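Local coordinates for protein vinylacetyl-CoA Delta-isomerase (Nitrosopumilus maritimus SCM1, PDB 6VJR) that probably interconverts vinylacetyl-CoA and crotonyl-CoA and dehydrates 4-hydroxybutyryl-CoA, using FAD and a [4Fe-4S] cluster, and tolerates oxygen, at residues A[83-92]-A[291-302]. Numbering follows the deposited sequence.
Sequences QNKMQRKLGQ and RSYVCKTGLGDV. With FE (Fe (III) ion), chain I; SF4 (iron/sulfur cluster), chain E.
G91 lies against G298 where helices 83-92 and 295-302 cross at -34°, their axes 6.6 Å apart at closest approach. Glycine suits both places: with no side chains between them the two backbones meet, and G298 CA makes a CA-H...O contact with R88 O at 3.6 Å. L299 CD1 packs on G91 CA, and V302 CG2 lies against the carbonyl oxygens of Q92 and G91. This close glycine-to-glycine helix packing joins the N-terminal and C-terminal family regions beside the cluster.

Beyond the glycines, R88 reaches D301 with its CG anti to the backbone N (chi1 -175°) and its chain extended to NE. Guanidinium and carboxylate meet side-on and nearly coplanar: R88 NE binds D301 OD2 at 2.9 Å and R88 NH2 binds D301 OD1 at 2.8 Å, each on a syn lone pair. Their opposite charges suit this buried site. Q92 NE2 approaches D301 OD2 from above the carboxylate plane, at 2.8 Å and almost straight (171°). T297 lies over one face of the R88 guanidinium while its OG1 bonds back to V294 O.

At the other end R291, bent at chi2 and chi3, turns its guanidinium end-on to Q83, whose amide oxygen OE1 can accept both R291 NH1 and NH2, each at 2.8 Å. N84 ND2 sits over a face of that guanidinium and weakly bonds R291 O; N84 OD1 bonds S344. The bond from N84 ND2 to Q87 OE1 probably helps fix the Q87 amide, whose NE2 then gives a weak bond to S292 OG, itself bonded to D105. V294 CG1 lies against N84 O.

C295 SG binds cluster FE2; Y293 OH binds the iron(III) ion with H289 and E443. Helix 101-121 packs on Q83 and Q87, helix 320-345 on N84 and T297, its E334 also pairing with R88, and F491 of the second subunit on R88, Q92 and D301.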
ATOM      1  N   GLN A  83      11.407  28.073  -8.271  1.00 13.42           N
ATOM      2  CA  GLN A  83       9.965  27.960  -8.524  1.00 13.70           C
ATOM      3  C   GLN A  83       9.363  27.029  -7.461  1.00 12.69           C
ATOM      4  O   GLN A  83       8.335  27.369  -6.854  1.00 12.95           O
ATOM      5  CB  GLN A  83       9.605  27.329  -9.880  1.00 13.24           C
ATOM      6  CG  GLN A  83      10.002  28.158 -11.094  1.00 14.36           C
ATOM      7  CD  GLN A  83       9.771  27.432 -12.399  1.00 14.05           C
ATOM      8  OE1 GLN A  83       9.733  26.198 -12.445  1.00 16.79           O
ATOM      9  NE2 GLN A  83       9.581  28.181 -13.460  1.00 17.18           N
ATOM     10  N   ASN A  84      10.009  25.879  -7.232  1.00 13.23           N
ATOM     11  CA  ASN A  84       9.520  24.891  -6.252  1.00 12.61           C
ATOM     12  C   ASN A  84       9.547  25.419  -4.818  1.00 13.56           C
ATOM     13  O   ASN A  84       8.611  25.242  -4.064  1.00 13.77           O
ATOM     14  CB  ASN A  84      10.299  23.589  -6.348  1.00 13.75           C
ATOM     15  CG  ASN A  84      10.075  22.734  -7.568  1.00 12.75           C
ATOM     16  OD1 ASN A  84      10.936  21.907  -7.881  1.00 15.72           O
ATOM     17  ND2 ASN A  84       8.928  22.845  -8.228  1.00 14.81           N
ATOM     18  N   LYS A  85      10.605  26.135  -4.445  1.00 13.22           N
ATOM     19  CA  LYS A  85      10.698  26.721  -3.104  1.00 12.15           C
ATOM     20  C   LYS A  85       9.546  27.713  -2.876  1.00 12.82           C
ATOM     21  O   LYS A  85       8.888  27.703  -1.836  1.00 14.63           O
ATOM     22  CB  LYS A  85      12.048  27.375  -2.931  1.00 13.80           C
ATOM     23  CG  LYS A  85      13.217  26.426  -2.932  1.00 15.10           C
ATOM     24  CD  LYS A  85      14.547  27.093  -2.728  1.00 16.66           C
ATOM     25  CE  LYS A  85      15.610  26.117  -2.408  1.00 19.72           C
ATOM     26  NZ  LYS A  85      16.901  26.763  -2.333  1.00 21.92           N
ATOM     27  N   MET A  86       9.296  28.579  -3.871  1.00 14.13           N
ATOM     28  CA  MET A  86       8.189  29.524  -3.863  1.00 12.62           C
ATOM     29  C   MET A  86       6.843  28.812  -3.740  1.00 13.07           C
ATOM     30  O   MET A  86       5.979  29.240  -2.971  1.00 13.36           O
ATOM     31  CB  MET A  86       8.306  30.471  -5.072  1.00 14.14           C
ATOM     32  CG  MET A  86       7.136  31.461  -5.123  1.00 15.04           C
ATOM     33  SD  MET A  86       7.212  32.540  -6.555  1.00 17.53           S
ATOM     34  CE  MET A  86       6.847  31.432  -7.910  1.00 18.32           C
ATOM     35  N   GLN A  87       6.641  27.801  -4.584  1.00 12.55           N
ATOM     36  CA  GLN A  87       5.413  27.002  -4.570  1.00 12.44           C
ATOM     37  C   GLN A  87       5.099  26.430  -3.182  1.00 11.64           C
ATOM     38  O   GLN A  87       3.955  26.512  -2.710  1.00 13.50           O
ATOM     39  CB  GLN A  87       5.493  25.930  -5.631  1.00 13.49           C
ATOM     40  CG  GLN A  87       5.350  26.465  -7.049  1.00 14.85           C
ATOM     41  CD  GLN A  87       5.886  25.533  -8.111  1.00 15.20           C
ATOM     42  OE1 GLN A  87       6.653  24.606  -7.825  1.00 16.54           O
ATOM     43  NE2 GLN A  87       5.470  25.766  -9.356  1.00 16.65           N
ATOM     44  N   ARG A  88       6.097  25.815  -2.541  1.00 11.85           N
ATOM     45  CA  ARG A  88       5.856  25.208  -1.230  1.00 11.88           C
ATOM     46  C   ARG A  88       5.530  26.312  -0.212  1.00 12.15           C
ATOM     47  O   ARG A  88       4.640  26.201   0.629  1.00 12.80           O
ATOM     48  CB  ARG A  88       7.017  24.328  -0.765  1.00 12.84           C
ATOM     49  CG  ARG A  88       6.695  23.614   0.541  1.00 12.89           C
ATOM     50  CD  ARG A  88       7.764  22.657   0.917  1.00 13.15           C
ATOM     51  NE  ARG A  88       7.358  21.900   2.112  1.00 14.80           N
ATOM     52  CZ  ARG A  88       7.951  20.807   2.513  1.00 13.98           C
ATOM     53  NH1 ARG A  88       9.022  20.344   1.885  1.00 14.30           N
ATOM     54  NH2 ARG A  88       7.474  20.131   3.514  1.00 13.46           N
ATOM     55  N   LYS A  89       6.262  27.429  -0.294  1.00 12.68           N
ATOM     56  CA  LYS A  89       5.981  28.537   0.607  1.00 13.91           C
ATOM     57  C   LYS A  89       4.550  29.070   0.444  1.00 11.93           C
ATOM     58  O   LYS A  89       3.873  29.342   1.430  1.00 13.61           O
ATOM     59  CB  LYS A  89       7.014  29.653   0.392  1.00 15.25           C
ATOM     60  CG  LYS A  89       6.823  30.889   1.197  1.00 19.21           C
ATOM     61  CD  LYS A  89       6.832  30.623   2.662  1.00 23.48           C
ATOM     62  CE  LYS A  89       8.103  30.237   3.181  1.00 29.43           C
ATOM     63  NZ  LYS A  89       8.175  30.867   4.514  1.00 38.77           N
ATOM     64  N   LEU A  90       4.087  29.284  -0.786  1.00 12.32           N
ATOM     65  CA  LEU A  90       2.729  29.790  -1.032  1.00 11.90           C
ATOM     66  C   LEU A  90       1.691  28.766  -0.573  1.00 12.27           C
ATOM     67  O   LEU A  90       0.654  29.144  -0.024  1.00 14.10           O
ATOM     68  CB  LEU A  90       2.590  30.182  -2.502  1.00 13.61           C
ATOM     69  CG  LEU A  90       3.335  31.437  -2.945  1.00 15.00           C
ATOM     70  CD1 LEU A  90       3.405  31.484  -4.462  1.00 16.32           C
ATOM     71  CD2 LEU A  90       2.589  32.597  -2.351  1.00 16.77           C
ATOM     72  N   GLY A  91       1.975  27.478  -0.780  1.00 12.75           N
ATOM     73  CA  GLY A  91       1.100  26.447  -0.243  1.00 12.72           C
ATOM     74  C   GLY A  91       0.943  26.546   1.290  1.00 12.48           C
ATOM     75  O   GLY A  91      -0.157  26.410   1.851  1.00 13.47           O
ATOM     76  N   GLN A  92       2.056  26.728   1.987  1.00 11.98           N
ATOM     77  CA  GLN A  92       2.038  26.944   3.428  1.00 12.45           C
ATOM     78  C   GLN A  92       1.206  28.172   3.814  1.00 13.04           C
ATOM     79  O   GLN A  92       0.535  28.159   4.830  1.00 13.81           O
ATOM     80  CB  GLN A  92       3.442  27.106   3.977  1.00 13.15           C
ATOM     81  CG  GLN A  92       4.292  25.852   3.939  1.00 14.12           C
ATOM     82  CD  GLN A  92       5.628  26.031   4.616  1.00 15.32           C
ATOM     83  OE1 GLN A  92       6.025  27.136   5.013  1.00 16.98           O
ATOM     84  NE2 GLN A  92       6.282  24.913   4.822  1.00 17.07           N
ATOM     85  N   ARG A 291       5.896  18.734 -11.921  1.00 11.91           N
ATOM     86  CA  ARG A 291       6.646  18.960 -10.692  1.00 13.26           C
ATOM     87  C   ARG A 291       6.389  20.320 -10.026  1.00 13.46           C
ATOM     88  O   ARG A 291       6.950  20.590  -8.951  1.00 15.56           O
ATOM     89  CB  ARG A 291       8.122  18.634 -10.789  1.00 15.57           C
ATOM     90  CG  ARG A 291       8.933  19.277 -11.870  1.00 15.46           C
ATOM     91  CD  ARG A 291       9.494  20.679 -11.542  1.00 16.11           C
ATOM     92  NE  ARG A 291       8.568  21.754 -11.886  1.00 15.85           N
ATOM     93  CZ  ARG A 291       8.930  23.055 -12.024  1.00 16.39           C
ATOM     94  NH1 ARG A 291      10.159  23.493 -11.690  1.00 16.00           N
ATOM     95  NH2 ARG A 291       8.036  23.918 -12.456  1.00 17.47           N
ATOM     96  N   SER A 292       5.459  21.116 -10.568  1.00 13.80           N
ATOM     97  CA  SER A 292       4.876  22.225  -9.835  1.00 13.50           C
ATOM     98  C   SER A 292       4.036  21.753  -8.660  1.00 13.67           C
ATOM     99  O   SER A 292       3.749  22.550  -7.748  1.00 14.41           O
ATOM    100  CB  SER A 292       4.138  23.163 -10.786  1.00 14.48           C
ATOM    101  OG  SER A 292       5.118  23.875 -11.553  1.00 14.75           O
ATOM    102  N   TYR A 293       3.686  20.456  -8.672  1.00 13.95           N
ATOM    103  CA  TYR A 293       2.929  19.830  -7.580  1.00 13.47           C
ATOM    104  C   TYR A 293       3.691  19.782  -6.259  1.00 14.60           C
ATOM    105  O   TYR A 293       3.127  19.365  -5.259  1.00 14.44           O
ATOM    106  CB  TYR A 293       2.336  18.454  -7.939  1.00 14.68           C
ATOM    107  CG  TYR A 293       1.232  18.671  -8.947  1.00 16.52           C
ATOM    108  CD1 TYR A 293      -0.065  18.922  -8.526  1.00 19.11           C
ATOM    109  CD2 TYR A 293       1.497  18.680 -10.299  1.00 18.96           C
ATOM    110  CE1 TYR A 293      -1.064  19.260  -9.405  1.00 21.09           C
ATOM    111  CE2 TYR A 293       0.511  19.011 -11.207  1.00 21.77           C
ATOM    112  CZ  TYR A 293      -0.747  19.348 -10.752  1.00 21.31           C
ATOM    113  OH  TYR A 293      -1.673  19.772 -11.618  1.00 24.22           O
ATOM    114  N   VAL A 294       4.924  20.287  -6.209  1.00 14.57           N
ATOM    115  CA  VAL A 294       5.540  20.668  -4.946  1.00 14.64           C
ATOM    116  C   VAL A 294       4.630  21.609  -4.137  1.00 13.57           C
ATOM    117  O   VAL A 294       4.675  21.637  -2.904  1.00 14.11           O
ATOM    118  CB  VAL A 294       6.905  21.280  -5.218  1.00 16.85           C
ATOM    119  CG1 VAL A 294       7.460  22.060  -4.031  1.00 19.59           C
ATOM    120  CG2 VAL A 294       7.857  20.199  -5.662  1.00 16.93           C
ATOM    121  N   CYS A 295       3.761  22.353  -4.824  1.00 13.88           N
ATOM    122  CA  CYS A 295       2.804  23.220  -4.133  1.00 14.20           C
ATOM    123  C   CYS A 295       1.986  22.406  -3.107  1.00 13.53           C
ATOM    124  O   CYS A 295       1.710  22.863  -2.001  1.00 14.73           O
ATOM    125  CB  CYS A 295       1.898  23.973  -5.105  1.00 17.88           C
ATOM    126  SG  CYS A 295       0.775  22.892  -6.036  1.00 23.29           S
ATOM    127  N   LYS A 296       1.666  21.153  -3.436  1.00 12.24           N
ATOM    128  CA  LYS A 296       0.817  20.337  -2.597  1.00 12.23           C
ATOM    129  C   LYS A 296       1.534  19.912  -1.312  1.00 11.45           C
ATOM    130  O   LYS A 296       0.902  19.509  -0.334  1.00 12.41           O
ATOM    131  CB  LYS A 296       0.421  19.053  -3.329  1.00 12.97           C
ATOM    132  CG  LYS A 296      -0.365  19.279  -4.610  1.00 15.06           C
ATOM    133  CD  LYS A 296      -1.653  20.064  -4.512  1.00 18.62           C
ATOM    134  CE  LYS A 296      -2.183  20.311  -5.915  1.00 21.97           C
ATOM    135  NZ  LYS A 296      -3.377  21.124  -5.912  1.00 29.24           N
ATOM    136  N   THR A 297       2.860  20.040  -1.303  1.00 10.58           N
ATOM    137  CA  THR A 297       3.612  19.765  -0.098  1.00 11.07           C
ATOM    138  C   THR A 297       3.449  20.871   0.944  1.00 11.90           C
ATOM    139  O   THR A 297       3.582  20.596   2.151  1.00 13.56           O
ATOM    140  CB  THR A 297       5.072  19.428  -0.348  1.00 11.74           C
ATOM    141  OG1 THR A 297       5.835  20.544  -0.770  1.00 13.06           O
ATOM    142  CG2 THR A 297       5.232  18.291  -1.332  1.00 12.99           C
ATOM    143  N   GLY A 298       3.235  22.115   0.492  1.00 12.10           N
ATOM    144  CA  GLY A 298       2.880  23.170   1.418  1.00 12.85           C
ATOM    145  C   GLY A 298       1.486  22.964   2.041  1.00 12.46           C
ATOM    146  O   GLY A 298       1.275  23.209   3.233  1.00 12.51           O
ATOM    147  N   LEU A 299       0.533  22.497   1.236  1.00 13.01           N
ATOM    148  CA  LEU A 299      -0.771  22.125   1.754  1.00 13.32           C
ATOM    149  C   LEU A 299      -0.647  20.944   2.732  1.00 12.45           C
ATOM    150  O   LEU A 299      -1.279  20.930   3.782  1.00 12.82           O
ATOM    151  CB  LEU A 299      -1.696  21.757   0.600  1.00 13.73           C
ATOM    152  CG  LEU A 299      -2.439  22.913  -0.049  1.00 16.17           C
ATOM    153  CD1 LEU A 299      -1.472  23.955  -0.614  1.00 16.73           C
ATOM    154  CD2 LEU A 299      -3.382  22.404  -1.082  1.00 16.99           C
ATOM    155  N   GLY A 300       0.213  19.981   2.399  1.00 12.35           N
ATOM    156  CA  GLY A 300       0.511  18.882   3.299  1.00 12.49           C
ATOM    157  C   GLY A 300       1.023  19.373   4.644  1.00 10.93           C
ATOM    158  O   GLY A 300       0.612  18.864   5.681  1.00 12.25           O
ATOM    159  N   ASP A 301       1.925  20.380   4.624  1.00 11.20           N
ATOM    160  CA  ASP A 301       2.457  20.945   5.860  1.00 11.41           C
ATOM    161  C   ASP A 301       1.329  21.517   6.729  1.00 11.31           C
ATOM    162  O   ASP A 301       1.279  21.316   7.943  1.00 12.34           O
ATOM    163  CB  ASP A 301       3.445  22.060   5.526  1.00 12.47           C
ATOM    164  CG  ASP A 301       4.744  21.595   4.872  1.00 12.92           C
ATOM    165  OD1 ASP A 301       5.153  20.443   5.123  1.00 14.05           O
ATOM    166  OD2 ASP A 301       5.363  22.418   4.096  1.00 15.10           O
ATOM    167  N   VAL A 302       0.388  22.215   6.106  1.00 12.12           N
ATOM    168  CA  VAL A 302      -0.782  22.763   6.801  1.00 11.64           C
ATOM    169  C   VAL A 302      -1.628  21.634   7.403  1.00 10.75           C
ATOM    170  O   VAL A 302      -2.017  21.720   8.559  1.00 11.82           O
ATOM    171  CB  VAL A 302      -1.609  23.660   5.857  1.00 12.68           C
ATOM    172  CG1 VAL A 302      -2.925  24.072   6.498  1.00 13.27           C
ATOM    173  CG2 VAL A 302      -0.832  24.874   5.387  1.00 13.83           C
TER
HETATM  174 FE    FE I 605      -2.258  21.674 -11.781  0.70 18.30          FE
HETATM  175 FE1  SF4 E 601      -1.412  23.768  -9.758  0.30 54.23          FE
HETATM  176 FE2  SF4 E 601      -0.866  23.836  -7.065  1.00 67.50          FE
HETATM  177 FE3  SF4 E 601      -2.584  25.514  -8.066  1.00 37.28          FE
HETATM  178 FE4  SF4 E 601       0.036  25.906  -8.486  1.00 41.57          FE
HETATM  179  S1  SF4 E 601      -1.045  26.102  -6.534  1.00 32.64           S
HETATM  180  S2  SF4 E 601      -1.671  26.034 -10.096  1.00 38.65           S
HETATM  181  S3  SF4 E 601       0.710  23.691  -8.763  1.00 50.85           S
HETATM  182  S4  SF4 E 601      -2.813  23.249  -8.117  1.00 58.18           S